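Local atomic coordinates of nucleoside-diphosphate-sugar epimerase (Pseudomonas aeruginosa, PDB entry 2X4G), a protein that probably acts as an NAD-dependent epimerase, dehydratase or related dehydrogenase on a nucleotide-linked sugar or similar substrate, its exact reaction being unestablished. Residues H38-I43 with A54-E59. Numbering follows the deposited sequence.
Sequences HDLVLI and AYLEPE
With CG of Leu40 anti to the backbone N (chi1 172°), branch CD2 meets Leu56 CD1 at 3.6 Å, the two side chains crossing at a slant. Leu42 turns its CG anti to the carbonyl carbon instead (chi1 -56°) and lays CD1 against Pro58 CB, also 3.6 Å away. Leu40, Leu42, Leu56 and Pro58 thus form one apolar patch, which Ile33 and Ala30 of helix 24-35 extend. Two backbone hydrogen bonds straddle Val41: Glu59 N reaches Leu40 O at 3.0 Å, almost straight (176° at the hydrogen), and Leu42 N reaches Glu59 O at 2.9 Å. Between them Val41 CA sends a C-H toward Glu59 O, 3.3 Å away. On the other face of the sheet, the extended Glu59 side chain runs alongside Val41, its OE1 3.6 Å from CG2. Its carboxylate is held by salt bridges, OE1 to Lys15 and OE2 to Arg61, which probably favour the charged form. Val41 also bonds through its backbone to Tyr16 and Val18 of strand 15-19, so strand 39-44 lies between two parallel neighbours. Here strand 59-62 begins to pair with strand 39-44 at the outer end of the parallel 3-2-1-4-5 strand order of the Rossmann fold, as in the NAD-dependent epimerase/dehydratase family.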
ATOM      1  N   HIS A  38      16.771 -35.196  22.179  1.00 40.15           N
ATOM      2  CA  HIS A  38      17.449 -35.464  20.925  1.00 39.70           C
ATOM      3  C   HIS A  38      18.636 -34.521  20.738  1.00 39.88           C
ATOM      4  O   HIS A  38      18.781 -33.534  21.449  1.00 39.15           O
ATOM      5  CB  HIS A  38      16.448 -35.354  19.793  1.00 38.61           C
ATOM      6  CG  HIS A  38      15.285 -36.272  19.971  1.00 39.01           C
ATOM      7  ND1 HIS A  38      13.976 -35.860  19.844  1.00 37.85           N
ATOM      8  CD2 HIS A  38      15.236 -37.580  20.327  1.00 38.50           C
ATOM      9  CE1 HIS A  38      13.170 -36.878  20.094  1.00 37.67           C
ATOM     10  NE2 HIS A  38      13.909 -37.930  20.393  1.00 37.99           N
ATOM     11  N   ASP A  39      19.511 -34.866  19.801  1.00 40.65           N
ATOM     12  CA  ASP A  39      20.602 -33.998  19.418  1.00 41.15           C
ATOM     13  C   ASP A  39      20.036 -32.972  18.454  1.00 39.76           C
ATOM     14  O   ASP A  39      19.358 -33.326  17.492  1.00 39.70           O
ATOM     15  CB  ASP A  39      21.725 -34.797  18.763  1.00 42.54           C
ATOM     16  CG  ASP A  39      22.586 -35.548  19.779  1.00 46.59           C
ATOM     17  OD1 ASP A  39      23.238 -36.529  19.352  1.00 50.09           O
ATOM     18  OD2 ASP A  39      22.633 -35.156  20.985  1.00 49.83           O
ATOM     19  N   LEU A  40      20.314 -31.702  18.722  1.00 38.66           N
ATOM     20  CA  LEU A  40      19.734 -30.615  17.958  1.00 37.42           C
ATOM     21  C   LEU A  40      20.760 -30.050  17.014  1.00 37.66           C
ATOM     22  O   LEU A  40      21.877 -29.705  17.431  1.00 38.55           O
ATOM     23  CB  LEU A  40      19.286 -29.523  18.904  1.00 36.69           C
ATOM     24  CG  LEU A  40      18.824 -28.209  18.311  1.00 35.60           C
ATOM     25  CD1 LEU A  40      17.656 -28.423  17.343  1.00 32.80           C
ATOM     26  CD2 LEU A  40      18.466 -27.279  19.491  1.00 33.36           C
ATOM     27  N   VAL A  41      20.387 -29.962  15.746  1.00 36.77           N
ATOM     28  CA  VAL A  41      21.185 -29.240  14.771  1.00 36.91           C
ATOM     29  C   VAL A  41      20.399 -28.006  14.316  1.00 36.10           C
ATOM     30  O   VAL A  41      19.193 -28.083  14.093  1.00 35.64           O
ATOM     31  CB  VAL A  41      21.562 -30.135  13.566  1.00 37.59           C
ATOM     32  CG1 VAL A  41      22.246 -29.318  12.476  1.00 36.26           C
ATOM     33  CG2 VAL A  41      22.454 -31.298  14.024  1.00 37.79           C
ATOM     34  N   LEU A  42      21.086 -26.874  14.211  1.00 35.93           N
ATOM     35  CA  LEU A  42      20.502 -25.635  13.712  1.00 35.71           C
ATOM     36  C   LEU A  42      21.212 -25.228  12.423  1.00 37.04           C
ATOM     37  O   LEU A  42      22.414 -24.928  12.429  1.00 37.68           O
ATOM     38  CB  LEU A  42      20.655 -24.509  14.737  1.00 35.18           C
ATOM     39  CG  LEU A  42      20.093 -24.761  16.121  1.00 33.42           C
ATOM     40  CD1 LEU A  42      20.271 -23.531  16.999  1.00 31.20           C
ATOM     41  CD2 LEU A  42      18.631 -25.174  16.007  1.00 32.85           C
ATOM     42  N   ILE A  43      20.475 -25.245  11.316  1.00 37.68           N
ATOM     43  CA  ILE A  43      21.005 -24.795  10.042  1.00 38.93           C
ATOM     44  C   ILE A  43      20.624 -23.327   9.893  1.00 39.24           C
ATOM     45  O   ILE A  43      19.454 -23.008   9.835  1.00 39.10           O
ATOM     46  CB  ILE A  43      20.452 -25.634   8.875  1.00 39.34           C
ATOM     47  CG1 ILE A  43      20.827 -27.119   9.048  1.00 38.68           C
ATOM     48  CG2 ILE A  43      21.001 -25.132   7.536  1.00 39.66           C
ATOM     49  CD1 ILE A  43      20.074 -28.044   8.115  1.00 36.10           C
ATOM     50  N   ALA A  54      22.411 -20.603  21.836  1.00 42.78           N
ATOM     51  CA  ALA A  54      23.564 -21.317  22.391  1.00 43.47           C
ATOM     52  C   ALA A  54      23.216 -22.106  23.667  1.00 42.84           C
ATOM     53  O   ALA A  54      23.733 -23.191  23.879  1.00 43.80           O
ATOM     54  CB  ALA A  54      24.729 -20.345  22.652  1.00 44.14           C
ATOM     55  N   TYR A  55      22.323 -21.570  24.494  1.00 41.80           N
ATOM     56  CA  TYR A  55      21.874 -22.248  25.715  1.00 41.15           C
ATOM     57  C   TYR A  55      21.336 -23.670  25.462  1.00 41.08           C
ATOM     58  O   TYR A  55      21.430 -24.526  26.344  1.00 41.33           O
ATOM     59  CB  TYR A  55      20.848 -21.392  26.475  1.00 39.94           C
ATOM     60  CG  TYR A  55      19.463 -21.333  25.842  1.00 38.56           C
ATOM     61  CD1 TYR A  55      19.204 -20.518  24.739  1.00 36.02           C
ATOM     62  CD2 TYR A  55      18.408 -22.081  26.356  1.00 37.30           C
ATOM     63  CE1 TYR A  55      17.957 -20.459  24.167  1.00 35.32           C
ATOM     64  CE2 TYR A  55      17.145 -22.032  25.768  1.00 36.64           C
ATOM     65  CZ  TYR A  55      16.930 -21.217  24.672  1.00 35.46           C
ATOM     66  OH  TYR A  55      15.688 -21.154  24.083  1.00 33.35           O
ATOM     67  N   LEU A  56      20.814 -23.934  24.263  1.00 40.71           N
ATOM     68  CA  LEU A  56      20.365 -25.289  23.904  1.00 41.10           C
ATOM     69  C   LEU A  56      21.530 -26.246  23.622  1.00 42.41           C
ATOM     70  O   LEU A  56      21.315 -27.448  23.408  1.00 42.35           O
ATOM     71  CB  LEU A  56      19.411 -25.264  22.693  1.00 40.30           C
ATOM     72  CG  LEU A  56      18.110 -24.443  22.817  1.00 39.56           C
ATOM     73  CD1 LEU A  56      17.333 -24.472  21.519  1.00 37.12           C
ATOM     74  CD2 LEU A  56      17.254 -24.951  23.948  1.00 38.65           C
ATOM     75  N   GLU A  57      22.756 -25.719  23.646  1.00 44.01           N
ATOM     76  CA  GLU A  57      23.959 -26.476  23.304  1.00 45.56           C
ATOM     77  C   GLU A  57      23.772 -27.158  21.976  1.00 45.61           C
ATOM     78  O   GLU A  57      23.934 -28.366  21.885  1.00 46.20           O
ATOM     79  CB  GLU A  57      24.302 -27.501  24.385  1.00 46.52           C
ATOM     80  CG  GLU A  57      24.794 -26.849  25.691  1.00 48.81           C
ATOM     81  CD  GLU A  57      25.127 -27.868  26.767  1.00 51.21           C
ATOM     82  OE1 GLU A  57      25.772 -28.879  26.434  1.00 51.23           O
ATOM     83  OE2 GLU A  57      24.750 -27.657  27.944  1.00 53.36           O
ATOM     84  N   PRO A  58      23.434 -26.372  20.938  1.00 45.50           N
ATOM     85  CA  PRO A  58      23.143 -26.887  19.613  1.00 45.49           C
ATOM     86  C   PRO A  58      24.398 -27.155  18.856  1.00 46.68           C
ATOM     87  O   PRO A  58      25.444 -26.636  19.210  1.00 47.58           O
ATOM     88  CB  PRO A  58      22.423 -25.715  18.940  1.00 44.98           C
ATOM     89  CG  PRO A  58      23.084 -24.514  19.512  1.00 45.12           C
ATOM     90  CD  PRO A  58      23.489 -24.895  20.938  1.00 45.76           C
ATOM     91  N   GLU A  59      24.289 -27.954  17.811  1.00 47.36           N
ATOM     92  CA  GLU A  59      25.348 -28.060  16.816  1.00 48.74           C
ATOM     93  C   GLU A  59      24.885 -27.144  15.678  1.00 48.55           C
ATOM     94  O   GLU A  59      23.751 -27.245  15.240  1.00 48.20           O
ATOM     95  CB  GLU A  59      25.506 -29.523  16.374  1.00 49.21           C
ATOM     96  CG  GLU A  59      26.305 -29.756  15.103  1.00 50.56           C
ATOM     97  CD  GLU A  59      26.401 -31.234  14.711  1.00 52.45           C
ATOM     98  OE1 GLU A  59      25.754 -32.110  15.339  1.00 53.24           O
ATOM     99  OE2 GLU A  59      27.130 -31.522  13.747  1.00 54.42           O
TER
HETATM  100  O   HOH W   1      23.263 -31.267  20.160  1.00 40.31           O